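Local coordinates for protein CRISPR-associated endoribonuclease Cas6 1 (Methanocaldococcus jannaschii DSM 2661, PDB 5YI6) that probably cleaves CRISPR transcripts as an RNA-binding endoribonuclease, processing them into crRNA for antiviral defence, at residues S4-E8 / I118-P122; T13-I19 / N108-F112; Y42-L46 / F90-F94. All blocks are in the same frame, centred on the assembly; numbering follows the deposited sequence.

Contact 1 (S4-E8 / I118-P122); sequences SMRIE and ILPIP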
ATOM      1  N   SER A   4      -1.970  14.772   5.930  1.00 29.18           N
ATOM      2  CA  SER A   4      -2.141  13.461   5.315  1.00 29.05           C
ATOM      3  C   SER A   4      -3.602  12.999   5.382  1.00 28.13           C
ATOM      4  O   SER A   4      -4.451  13.588   6.063  1.00 27.04           O
ATOM      5  CB  SER A   4      -1.214  12.432   5.979  1.00 34.25           C
ATOM      6  OG  SER A   4      -1.576  12.174   7.327  1.00 38.87           O
ATOM      7  N   MET A   5      -3.890  11.891   4.684  1.00 19.72           N
ATOM      8  CA  MET A   5      -5.235  11.356   4.768  1.00 18.38           C
ATOM      9  C   MET A   5      -5.191   9.871   4.440  1.00 21.44           C
ATOM     10  O   MET A   5      -4.459   9.447   3.530  1.00 15.84           O
ATOM     11  CB  MET A   5      -6.203  12.072   3.821  1.00 19.55           C
ATOM     12  CG  MET A   5      -7.651  11.643   4.010  1.00 25.65           C
ATOM     13  SD  MET A   5      -8.672  12.722   2.994  1.00 27.21           S
ATOM     14  CE  MET A   5     -10.301  12.178   3.551  1.00 23.59           C
ATOM     15  N   ARG A   6      -5.951   9.102   5.218  1.00 19.96           N
ATOM     16  CA  ARG A   6      -6.177   7.682   4.976  1.00 15.14           C
ATOM     17  C   ARG A   6      -7.678   7.436   4.863  1.00 11.97           C
ATOM     18  O   ARG A   6      -8.459   7.956   5.670  1.00 15.28           O
ATOM     19  CB  ARG A   6      -5.597   6.813   6.104  1.00 14.31           C
ATOM     20  CG  ARG A   6      -5.961   5.311   5.939  1.00 14.58           C
ATOM     21  CD  ARG A   6      -5.303   4.430   7.019  1.00 16.83           C
ATOM     22  NE  ARG A   6      -3.833   4.485   6.889  1.00 15.82           N
ATOM     23  CZ  ARG A   6      -3.023   3.462   7.161  1.00 17.95           C
ATOM     24  NH1 ARG A   6      -3.525   2.306   7.603  1.00 15.40           N
ATOM     25  NH2 ARG A   6      -1.700   3.583   6.986  1.00 16.30           N
ATOM     26  N   ILE A   7      -8.087   6.639   3.866  1.00 15.61           N
ATOM     27  CA  ILE A   7      -9.487   6.269   3.729  1.00 15.19           C
ATOM     28  C   ILE A   7      -9.600   4.756   3.593  1.00 15.20           C
ATOM     29  O   ILE A   7      -8.683   4.053   3.149  1.00 12.88           O
ATOM     30  CB  ILE A   7     -10.215   6.966   2.554  1.00 19.46           C
ATOM     31  CG1 ILE A   7      -9.580   6.620   1.226  1.00 19.67           C
ATOM     32  CG2 ILE A   7     -10.228   8.538   2.724  1.00 16.61           C
ATOM     33  CD1 ILE A   7     -10.215   5.472   0.494  1.00 24.44           C
ATOM     34  N   GLU A   8     -10.722   4.267   4.044  1.00 12.76           N
ATOM     35  CA  GLU A   8     -11.166   2.896   3.837  1.00 12.71           C
ATOM     36  C   GLU A   8     -12.287   2.902   2.799  1.00 16.59           C
ATOM     37  O   GLU A   8     -13.396   3.370   3.081  1.00 18.22           O
ATOM     38  CB  GLU A   8     -11.645   2.347   5.174  1.00 13.14           C
ATOM     39  CG  GLU A   8     -12.321   0.954   5.023  1.00 20.12           C
ATOM     40  CD  GLU A   8     -13.033   0.563   6.292  1.00 26.74           C
ATOM     41  OE1 GLU A   8     -14.270   0.755   6.385  1.00 23.46           O
ATOM     42  OE2 GLU A   8     -12.344   0.071   7.198  1.00 23.71           O
ATOM     43  N   ILE A 118     -13.332   7.877   6.552  1.00 14.87           N
ATOM     44  CA  ILE A 118     -12.132   8.646   6.888  1.00 17.96           C
ATOM     45  C   ILE A 118     -11.462   8.044   8.115  1.00 20.54           C
ATOM     46  O   ILE A 118     -12.119   7.808   9.132  1.00 20.22           O
ATOM     47  CB  ILE A 118     -12.496  10.115   7.143  1.00 17.94           C
ATOM     48  CG1 ILE A 118     -13.098  10.740   5.878  1.00 18.64           C
ATOM     49  CG2 ILE A 118     -11.249  10.910   7.681  1.00 21.20           C
ATOM     50  CD1 ILE A 118     -13.843  12.058   6.181  1.00 23.60           C
ATOM     51  N   LEU A 119     -10.148   7.801   8.037  1.00 19.17           N
ATOM     52  CA  LEU A 119      -9.402   7.194   9.141  1.00 17.34           C
ATOM     53  C   LEU A 119      -8.374   8.204   9.630  1.00 20.74           C
ATOM     54  O   LEU A 119      -7.277   8.321   9.042  1.00 18.87           O
ATOM     55  CB  LEU A 119      -8.722   5.893   8.701  1.00 18.96           C
ATOM     56  CG  LEU A 119      -9.736   4.840   8.225  1.00 21.38           C
ATOM     57  CD1 LEU A 119      -9.054   3.598   7.652  1.00 16.93           C
ATOM     58  CD2 LEU A 119     -10.621   4.432   9.384  1.00 29.94           C
ATOM     59  N   PRO A 120      -8.648   8.892  10.731  1.00 22.84           N
ATOM     60  CA  PRO A 120      -7.665   9.826  11.278  1.00 22.70           C
ATOM     61  C   PRO A 120      -6.405   9.093  11.699  1.00 19.82           C
ATOM     62  O   PRO A 120      -6.444   7.953  12.178  1.00 19.45           O
ATOM     63  CB  PRO A 120      -8.382  10.425  12.497  1.00 29.42           C
ATOM     64  CG  PRO A 120      -9.850  10.296  12.177  1.00 26.01           C
ATOM     65  CD  PRO A 120      -9.958   8.985  11.420  1.00 24.51           C
ATOM     66  N   ILE A 121      -5.298   9.801  11.586  1.00 21.62           N
ATOM     67  CA  ILE A 121      -3.986   9.229  11.912  1.00 24.95           C
ATOM     68  C   ILE A 121      -3.920   8.928  13.405  1.00 26.55           C
ATOM     69  O   ILE A 121      -4.446   9.712  14.219  1.00 26.70           O
ATOM     70  CB  ILE A 121      -2.878  10.202  11.495  1.00 24.81           C
ATOM     71  CG1 ILE A 121      -1.507   9.567  11.670  1.00 28.22           C
ATOM     72  CG2 ILE A 121      -2.912  11.486  12.314  1.00 32.18           C
ATOM     73  CD1 ILE A 121      -0.860   9.262  10.384  1.00 35.61           C
ATOM     74  N   PRO A 122      -3.335   7.803  13.811  1.00 24.54           N
ATOM     75  CA  PRO A 122      -3.130   7.557  15.243  1.00 26.44           C
ATOM     76  C   PRO A 122      -2.265   8.649  15.870  1.00 27.26           C
ATOM     77  O   PRO A 122      -1.356   9.187  15.243  1.00 22.50           O
ATOM     78  CB  PRO A 122      -2.436   6.197  15.271  1.00 24.32           C
ATOM     79  CG  PRO A 122      -2.856   5.528  13.975  1.00 24.56           C
ATOM     80  CD  PRO A 122      -2.938   6.647  12.983  1.00 24.82           C
TER
HETATM   81  O   HOH W   1      -6.532  10.358   7.716  1.00 21.33           O
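Ile7 and Ile118 form an antiparallel, non-hydrogen-bonded pair, CA to CA 4.8 Å, where strand 5-12 meets the end of strand 109-118 in the N-terminal ferredoxin-like (RAMP) sheet of this Cas6 protein. Backbone bonding continues at the next pair: Leu119 N gives a fairly straight bond to Arg6 O at 2.9 Å, 162° at the hydrogen. The pair's other bond is not direct: a water bridges it, accepting from Arg6 N and donating to Leu119 O.

The apolar contacts are built on Leu119. Its CD1 branch lies 3.8 Å from Glu8 CB, and the same methyl lies 3.9 Å from Arg6 CD, so the aliphatic parts of two polar side chains cover it. With its CG anti to the backbone N (chi1 174°), Arg6 runs obliquely over the leucine before turning at chi3. On the side of the sheet that carries Ile7 and Ile118, the outstretched Met5 brings CE to 3.9 Å from Ile118 CG1.

Charged ends find their partners outside the pair. Glu8 OE2 makes a salt bridge to Arg63, whereas Arg6 uses NE for a salt bridge to Glu223 and NH2 for the carbonyl oxygens of Tyr222 and Val237.

Contact 2 (T13-I19 / N108-F112); sequences TDNFTVI and NVEFF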
ATOM      1  N   THR A  13     -19.306  -6.799  -3.569  1.00 17.71           N
ATOM      2  CA  THR A  13     -19.511  -7.664  -4.732  1.00 17.98           C
ATOM      3  C   THR A  13     -20.549  -8.730  -4.349  1.00 19.06           C
ATOM      4  O   THR A  13     -21.212  -8.617  -3.320  1.00 20.52           O
ATOM      5  CB  THR A  13     -18.193  -8.273  -5.206  1.00 19.58           C
ATOM      6  OG1 THR A  13     -18.405  -8.956  -6.450  1.00 22.20           O
ATOM      7  CG2 THR A  13     -17.612  -9.256  -4.171  1.00 17.36           C
ATOM      8  N   ASP A  14     -20.716  -9.747  -5.190  1.00 18.90           N
ATOM      9  CA  ASP A  14     -21.715 -10.780  -4.869  1.00 22.41           C
ATOM     10  C   ASP A  14     -21.350 -11.564  -3.615  1.00 24.57           C
ATOM     11  O   ASP A  14     -20.182 -11.839  -3.349  1.00 19.48           O
ATOM     12  CB  ASP A  14     -21.876 -11.754  -6.027  1.00 21.04           C
ATOM     13  CG  ASP A  14     -22.402 -11.075  -7.264  1.00 37.32           C
ATOM     14  OD1 ASP A  14     -23.240 -10.158  -7.133  1.00 34.93           O
ATOM     15  OD2 ASP A  14     -21.956 -11.438  -8.360  1.00 43.63           O
ATOM     16  N   ASN A  15     -22.377 -11.967  -2.847  1.00 20.41           N
ATOM     17  CA  ASN A  15     -22.121 -12.898  -1.753  1.00 22.51           C
ATOM     18  C   ASN A  15     -21.370 -14.128  -2.259  1.00 21.41           C
ATOM     19  O   ASN A  15     -21.554 -14.575  -3.400  1.00 20.80           O
ATOM     20  CB  ASN A  15     -23.438 -13.364  -1.105  1.00 24.19           C
ATOM     21  CG  ASN A  15     -24.206 -12.231  -0.462  1.00 29.06           C
ATOM     22  OD1 ASN A  15     -23.629 -11.226  -0.094  1.00 27.38           O
ATOM     23  ND2 ASN A  15     -25.524 -12.391  -0.333  1.00 29.71           N
ATOM     24  N   PHE A  16     -20.511 -14.666  -1.382  1.00 18.78           N
ATOM     25  CA  PHE A  16     -19.734 -15.894  -1.557  1.00 18.91           C
ATOM     26  C   PHE A  16     -18.636 -15.751  -2.590  1.00 27.85           C
ATOM     27  O   PHE A  16     -18.144 -16.744  -3.098  1.00 24.44           O
ATOM     28  CB  PHE A  16     -20.624 -17.111  -1.910  1.00 23.60           C
ATOM     29  CG  PHE A  16     -21.847 -17.235  -1.026  1.00 25.26           C
ATOM     30  CD1 PHE A  16     -21.708 -17.479   0.343  1.00 26.68           C
ATOM     31  CD2 PHE A  16     -23.123 -17.046  -1.545  1.00 22.67           C
ATOM     32  CE1 PHE A  16     -22.831 -17.582   1.176  1.00 24.54           C
ATOM     33  CE2 PHE A  16     -24.255 -17.127  -0.713  1.00 27.24           C
ATOM     34  CZ  PHE A  16     -24.105 -17.408   0.643  1.00 24.95           C
ATOM     35  N   THR A  17     -18.231 -14.543  -2.931  1.00 22.07           N
ATOM     36  CA  THR A  17     -17.214 -14.395  -3.985  1.00 18.26           C
ATOM     37  C   THR A  17     -15.823 -14.709  -3.445  1.00 16.43           C
ATOM     38  O   THR A  17     -15.473 -14.297  -2.346  1.00 20.57           O
ATOM     39  CB  THR A  17     -17.216 -12.957  -4.544  1.00 21.32           C
ATOM     40  OG1 THR A  17     -18.475 -12.688  -5.170  1.00 23.17           O
ATOM     41  CG2 THR A  17     -16.094 -12.754  -5.566  1.00 21.84           C
ATOM     42  N   VAL A  18     -14.992 -15.383  -4.245  1.00 17.66           N
ATOM     43  CA  VAL A  18     -13.606 -15.658  -3.851  1.00 21.46           C
ATOM     44  C   VAL A  18     -12.700 -14.572  -4.421  1.00 21.70           C
ATOM     45  O   VAL A  18     -12.762 -14.275  -5.617  1.00 21.57           O
ATOM     46  CB  VAL A  18     -13.138 -17.043  -4.327  1.00 25.05           C
ATOM     47  CG1 VAL A  18     -11.639 -17.214  -4.017  1.00 24.65           C
ATOM     48  CG2 VAL A  18     -13.960 -18.151  -3.659  1.00 26.86           C
ATOM     49  N   ILE A  19     -11.907 -13.933  -3.562  1.00 19.78           N
ATOM     50  CA  ILE A  19     -10.867 -13.007  -3.996  1.00 19.08           C
ATOM     51  C   ILE A  19      -9.564 -13.806  -4.082  1.00 17.13           C
ATOM     52  O   ILE A  19      -9.049 -14.229  -3.033  1.00 19.35           O
ATOM     53  CB  ILE A  19     -10.724 -11.815  -3.039  1.00 19.56           C
ATOM     54  CG1 ILE A  19     -12.088 -11.111  -2.804  1.00 24.83           C
ATOM     55  CG2 ILE A  19      -9.576 -10.849  -3.513  1.00 16.77           C
ATOM     56  CD1 ILE A  19     -12.882 -10.815  -4.032  1.00 32.18           C
ATOM     57  N   ASN A 108     -11.388 -10.719 -12.219  1.00 26.62           N
ATOM     58  CA  ASN A 108     -12.732 -11.097 -12.634  1.00 30.22           C
ATOM     59  C   ASN A 108     -13.802 -10.692 -11.626  1.00 28.89           C
ATOM     60  O   ASN A 108     -14.962 -11.093 -11.775  1.00 30.33           O
ATOM     61  CB  ASN A 108     -12.805 -12.611 -12.878  1.00 35.99           C
ATOM     62  CG  ASN A 108     -11.967 -13.048 -14.059  1.00 46.01           C
ATOM     63  OD1 ASN A 108     -11.907 -12.360 -15.080  1.00 46.89           O
ATOM     64  ND2 ASN A 108     -11.288 -14.179 -13.917  1.00 53.33           N
ATOM     65  N   VAL A 109     -13.443  -9.962 -10.573  1.00 19.80           N
ATOM     66  CA  VAL A 109     -14.404  -9.601  -9.532  1.00 18.71           C
ATOM     67  C   VAL A 109     -14.809  -8.155  -9.723  1.00 22.66           C
ATOM     68  O   VAL A 109     -13.951  -7.271  -9.767  1.00 22.43           O
ATOM     69  CB  VAL A 109     -13.822  -9.808  -8.119  1.00 16.81           C
ATOM     70  CG1 VAL A 109     -14.838  -9.317  -7.079  1.00 20.03           C
ATOM     71  CG2 VAL A 109     -13.377 -11.287  -7.903  1.00 22.17           C
ATOM     72  N   GLU A 110     -16.106  -7.902  -9.794  1.00 20.06           N
ATOM     73  CA  GLU A 110     -16.654  -6.563  -9.918  1.00 21.07           C
ATOM     74  C   GLU A 110     -17.182  -6.079  -8.567  1.00 22.81           C
ATOM     75  O   GLU A 110     -18.046  -6.730  -7.965  1.00 23.20           O
ATOM     76  CB  GLU A 110     -17.788  -6.565 -10.947  1.00 24.34           C
ATOM     77  CG  GLU A 110     -18.309  -5.202 -11.274  1.00 37.39           C
ATOM     78  CD  GLU A 110     -17.382  -4.485 -12.233  1.00 49.14           C
ATOM     79  OE1 GLU A 110     -16.664  -5.180 -12.991  1.00 46.09           O
ATOM     80  OE2 GLU A 110     -17.349  -3.237 -12.206  1.00 58.30           O
ATOM     81  N   PHE A 111     -16.685  -4.933  -8.094  1.00 18.25           N
ATOM     82  CA  PHE A 111     -17.146  -4.310  -6.858  1.00 18.94           C
ATOM     83  C   PHE A 111     -17.950  -3.050  -7.137  1.00 20.77           C
ATOM     84  O   PHE A 111     -17.625  -2.277  -8.045  1.00 21.09           O
ATOM     85  CB  PHE A 111     -15.954  -3.907  -5.964  1.00 18.49           C
ATOM     86  CG  PHE A 111     -15.136  -5.043  -5.508  1.00 19.13           C
ATOM     87  CD1 PHE A 111     -15.521  -5.786  -4.396  1.00 17.97           C
ATOM     88  CD2 PHE A 111     -13.928  -5.340  -6.139  1.00 18.54           C
ATOM     89  CE1 PHE A 111     -14.749  -6.841  -3.942  1.00 20.00           C
ATOM     90  CE2 PHE A 111     -13.146  -6.396  -5.697  1.00 21.38           C
ATOM     91  CZ  PHE A 111     -13.536  -7.151  -4.590  1.00 17.49           C
ATOM     92  N   PHE A 112     -18.963  -2.810  -6.315  1.00 19.30           N
ATOM     93  CA  PHE A 112     -19.520  -1.480  -6.162  1.00 20.60           C
ATOM     94  C   PHE A 112     -18.725  -0.739  -5.100  1.00 18.22           C
ATOM     95  O   PHE A 112     -18.388  -1.308  -4.062  1.00 19.36           O
ATOM     96  CB  PHE A 112     -20.989  -1.542  -5.730  1.00 23.89           C
ATOM     97  CG  PHE A 112     -21.903  -2.120  -6.771  1.00 29.53           C
ATOM     98  CD1 PHE A 112     -22.445  -1.315  -7.760  1.00 37.91           C
ATOM     99  CD2 PHE A 112     -22.227  -3.470  -6.761  1.00 36.68           C
ATOM    100  CE1 PHE A 112     -23.298  -1.846  -8.723  1.00 41.87           C
ATOM    101  CE2 PHE A 112     -23.071  -4.001  -7.725  1.00 44.79           C
ATOM    102  CZ  PHE A 112     -23.606  -3.184  -8.705  1.00 39.41           C
TER
HETATM  103  O   HOH W   2     -18.094  -9.974  -9.679  1.00 26.99           O
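Thr13 and Phe111 bring their CA atoms to 4.6 Å, the nearest backbone approach between segments 13-19 and 108-112. A type II beta turn from Asp14 to Thr17 then swings the chain aside, and strand 17-19 passes strand 109-112 at 104°, the axes 8.9 Å apart. The turn thus marks the passage from the antiparallel sheet of the N-terminal ferredoxin-like domain to the small three-stranded sheet beside it.

Val109 fills the angle between the two strands. Its CG2 meets Thr17 CG2 tip to tip at 3.9 Å, while CG1 leans over one face of the Phe111 ring near its rim. Ile19 crosses the valine at about a right angle and points against the oncoming Phe111 side chain, its CD1 meeting Phe111 CZ obliquely at 3.8 Å. Thr13 CB adds an oblique approach to the ring at CD1.

One direct hydrogen bond joins the segments. Chi1 of -172° places Thr13 OG1 opposite its own backbone N, from where it donates to Glu110 O at 2.7 Å from above the carbonyl plane. A water accepts from Glu110 N and gives a weak bond to the same hydroxyl oxygen. Within the turn, Thr17 OG1 donates to Asp14 O at 2.6 Å.

Contact 3 (Y42-L46 / F90-F94); sequences YAKRL and FIENF
Helix 88-101, which packs on the N-terminal sheet, meets here the short helical turn 42-46 that leads directly into His47, the proton donor inferred by similarity. The CA atoms of Arg45 and Asn93 are 5.5 Å apart, and the one hydrogen bond across the contact lies at this point. Asn93 ND2 donates to Arg45 O at 2.8 Å; the bond is bent, 134° at the hydrogen, and the oxygen sits 32° out of the amide plane. Asn93 chi1 of -78° sets the amide opposite its own carbonyl carbon, on the side of the turn.

Leu46 does most of the apolar work, dividing its two branches among Phe90, Asn93 and Phe94. Leu46 CD2 slides past Asn93 CB at 3.9 Å and also approaches the Phe90 ring obliquely. Leu46 CD1 reaches Phe94 CD1 at 3.9 Å. Tyr42 completes the aromatic side: Tyr42 CE1 lies in the plane of the Phe94 ring, at the edge, 4.0 Å from Phe94 CE1, while its hydroxyl bonds to Asp101 farther along the helix. Arg45 stretches along the same helix to a salt bridge with Glu100, its CD passing 3.4 Å from Asn93 O.

The contact therefore joins one bent hydrogen bond from a side-chain amide to a buried leucine and aromatic cluster. Asp101 and Glu100 give the turn two further polar attachments to the helix; together these would limit its movement, consistent with a defined position for the chain entering His47.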
ATOM      1  N   TYR A  42     -12.298  11.156 -13.321  1.00 17.60           N
ATOM      2  CA  TYR A  42     -10.923  11.203 -12.839  1.00 18.39           C
ATOM      3  C   TYR A  42     -10.086  12.272 -13.518  1.00 23.88           C
ATOM      4  O   TYR A  42      -9.220  12.870 -12.877  1.00 19.44           O
ATOM      5  CB  TYR A  42     -10.235   9.847 -13.059  1.00 15.14           C
ATOM      6  CG  TYR A  42     -10.962   8.707 -12.355  1.00 15.16           C
ATOM      7  CD1 TYR A  42     -10.803   8.500 -10.990  1.00 16.60           C
ATOM      8  CD2 TYR A  42     -11.795   7.827 -13.070  1.00 16.45           C
ATOM      9  CE1 TYR A  42     -11.455   7.436 -10.321  1.00 18.97           C
ATOM     10  CE2 TYR A  42     -12.473   6.758 -12.399  1.00 18.90           C
ATOM     11  CZ  TYR A  42     -12.280   6.568 -11.043  1.00 17.63           C
ATOM     12  OH  TYR A  42     -12.939   5.530 -10.385  1.00 17.84           O
ATOM     13  N   ALA A  43     -10.350  12.514 -14.797  1.00 20.36           N
ATOM     14  CA  ALA A  43      -9.451  13.281 -15.640  1.00 24.75           C
ATOM     15  C   ALA A  43      -9.207  14.676 -15.072  1.00 24.60           C
ATOM     16  O   ALA A  43      -8.057  15.080 -14.889  1.00 28.12           O
ATOM     17  CB  ALA A  43     -10.028  13.355 -17.053  1.00 29.24           C
ATOM     18  N   LYS A  44     -10.272  15.423 -14.783  1.00 26.49           N
ATOM     19  CA  LYS A  44     -10.059  16.772 -14.262  1.00 40.25           C
ATOM     20  C   LYS A  44      -9.427  16.729 -12.874  1.00 38.91           C
ATOM     21  O   LYS A  44      -8.451  17.448 -12.592  1.00 34.53           O
ATOM     22  CB  LYS A  44     -11.379  17.534 -14.252  1.00 47.15           C
ATOM     23  CG  LYS A  44     -12.536  16.811 -14.979  1.00 58.37           C
ATOM     24  CD  LYS A  44     -13.843  17.600 -14.826  1.00 66.37           C
ATOM     25  CE  LYS A  44     -15.049  16.903 -15.436  1.00 68.53           C
ATOM     26  NZ  LYS A  44     -15.901  16.255 -14.378  1.00 71.21           N
ATOM     27  N   ARG A  45      -9.930  15.831 -12.023  1.00 24.16           N
ATOM     28  CA  ARG A  45      -9.509  15.765 -10.624  1.00 23.24           C
ATOM     29  C   ARG A  45      -8.056  15.358 -10.471  1.00 23.21           C
ATOM     30  O   ARG A  45      -7.392  15.811  -9.529  1.00 21.19           O
ATOM     31  CB  ARG A  45     -10.404  14.781  -9.851  1.00 23.77           C
ATOM     32  CG  ARG A  45     -11.847  15.266  -9.697  1.00 25.41           C
ATOM     33  CD  ARG A  45     -12.689  14.249  -8.957  1.00 21.93           C
ATOM     34  NE  ARG A  45     -13.996  14.809  -8.567  1.00 21.52           N
ATOM     35  CZ  ARG A  45     -15.157  14.312  -8.959  1.00 23.93           C
ATOM     36  NH1 ARG A  45     -15.178  13.235  -9.739  1.00 20.69           N
ATOM     37  NH2 ARG A  45     -16.291  14.874  -8.538  1.00 22.34           N
ATOM     38  N   LEU A  46      -7.550  14.485 -11.346  1.00 17.19           N
ATOM     39  CA  LEU A  46      -6.233  13.899 -11.160  1.00 17.18           C
ATOM     40  C   LEU A  46      -5.238  14.376 -12.216  1.00 16.57           C
ATOM     41  O   LEU A  46      -4.172  13.795 -12.361  1.00 20.09           O
ATOM     42  CB  LEU A  46      -6.336  12.367 -11.111  1.00 15.55           C
ATOM     43  CG  LEU A  46      -7.173  11.875  -9.918  1.00 21.47           C
ATOM     44  CD1 LEU A  46      -7.317  10.357  -9.979  1.00 18.27           C
ATOM     45  CD2 LEU A  46      -6.538  12.288  -8.581  1.00 17.31           C
ATOM     46  N   PHE A  90      -4.649  14.712  -3.053  1.00 19.57           N
ATOM     47  CA  PHE A  90      -4.686  13.525  -3.904  1.00 19.00           C
ATOM     48  C   PHE A  90      -5.782  12.578  -3.450  1.00 16.05           C
ATOM     49  O   PHE A  90      -6.569  12.070  -4.262  1.00 16.49           O
ATOM     50  CB  PHE A  90      -3.328  12.788  -3.886  1.00 15.03           C
ATOM     51  CG  PHE A  90      -3.386  11.421  -4.531  1.00 19.02           C
ATOM     52  CD1 PHE A  90      -3.496  11.292  -5.907  1.00 17.82           C
ATOM     53  CD2 PHE A  90      -3.374  10.264  -3.753  1.00 17.48           C
ATOM     54  CE1 PHE A  90      -3.576  10.030  -6.508  1.00 18.19           C
ATOM     55  CE2 PHE A  90      -3.450   9.001  -4.350  1.00 18.51           C
ATOM     56  CZ  PHE A  90      -3.547   8.891  -5.734  1.00 18.56           C
ATOM     57  N   ILE A  91      -5.819  12.294  -2.154  1.00 14.18           N
ATOM     58  CA  ILE A  91      -6.766  11.311  -1.644  1.00 16.11           C
ATOM     59  C   ILE A  91      -8.197  11.811  -1.835  1.00 16.39           C
ATOM     60  O   ILE A  91      -9.071  11.060  -2.276  1.00 14.64           O
ATOM     61  CB  ILE A  91      -6.479  10.976  -0.166  1.00 13.08           C
ATOM     62  CG1 ILE A  91      -5.133  10.231  -0.014  1.00 18.29           C
ATOM     63  CG2 ILE A  91      -7.611  10.093   0.420  1.00 15.42           C
ATOM     64  CD1 ILE A  91      -5.130   8.823  -0.619  1.00 12.64           C
ATOM     65  N   GLU A  92      -8.453  13.081  -1.511  1.00 12.74           N
ATOM     66  CA  GLU A  92      -9.820  13.607  -1.657  1.00 13.74           C
ATOM     67  C   GLU A  92     -10.268  13.560  -3.119  1.00 16.77           C
ATOM     68  O   GLU A  92     -11.406  13.178  -3.417  1.00 17.35           O
ATOM     69  CB  GLU A  92      -9.904  15.036  -1.122  1.00 19.27           C
ATOM     70  CG  GLU A  92      -9.674  15.175   0.392  1.00 20.83           C
ATOM     71  CD  GLU A  92     -10.913  14.894   1.225  1.00 26.45           C
ATOM     72  OE1 GLU A  92     -11.899  14.308   0.703  1.00 22.64           O
ATOM     73  OE2 GLU A  92     -10.875  15.230   2.434  1.00 29.21           O
ATOM     74  N   ASN A  93      -9.391  13.993  -4.046  1.00 17.64           N
ATOM     75  CA  ASN A  93      -9.750  13.973  -5.461  1.00 21.69           C
ATOM     76  C   ASN A  93      -9.985  12.559  -5.965  1.00 19.46           C
ATOM     77  O   ASN A  93     -10.939  12.310  -6.721  1.00 15.87           O
ATOM     78  CB  ASN A  93      -8.644  14.638  -6.283  1.00 16.48           C
ATOM     79  CG  ASN A  93      -8.691  16.156  -6.209  1.00 27.53           C
ATOM     80  OD1 ASN A  93      -9.419  16.728  -5.417  1.00 34.34           O
ATOM     81  ND2 ASN A  93      -7.840  16.801  -6.983  1.00 35.29           N
ATOM     82  N   PHE A  94      -9.096  11.627  -5.593  1.00 15.08           N
ATOM     83  CA  PHE A  94      -9.238  10.241  -6.043  1.00 17.93           C
ATOM     84  C   PHE A  94     -10.524   9.626  -5.485  1.00 16.19           C
ATOM     85  O   PHE A  94     -11.272   8.964  -6.219  1.00 15.22           O
ATOM     86  CB  PHE A  94      -7.980   9.450  -5.632  1.00 13.23           C
ATOM     87  CG  PHE A  94      -7.879   8.074  -6.229  1.00 14.81           C
ATOM     88  CD1 PHE A  94      -8.591   7.730  -7.381  1.00 15.89           C
ATOM     89  CD2 PHE A  94      -7.022   7.130  -5.653  1.00 19.18           C
ATOM     90  CE1 PHE A  94      -8.446   6.452  -7.945  1.00 17.81           C
ATOM     91  CE2 PHE A  94      -6.907   5.846  -6.193  1.00 15.34           C
ATOM     92  CZ  PHE A  94      -7.627   5.521  -7.346  1.00 16.82           C
TER

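In the fold
Contacts 1 and 2 both reach the same antiparallel sheet, in which strands 5-12 and 109-118 are neighbours, yet their centres are 25 Å apart: contact 1 closes one end of this strand pair and contact 2 the other. Contact 3 lies on the helical layer over the sheet, with its centre 17 Å from that of contact 1. These two touch directly, with Ile7 CG2 3.8 Å from Ile91 CG2. Contact 2 stays about 9 Å from contact 3 at the nearest atoms. Only contact 3 comes near the active site inferred by similarity: the side chains of Leu46 and His47 are about 6 Å apart, and those of Phe94 and Tyr32 about 8 Å.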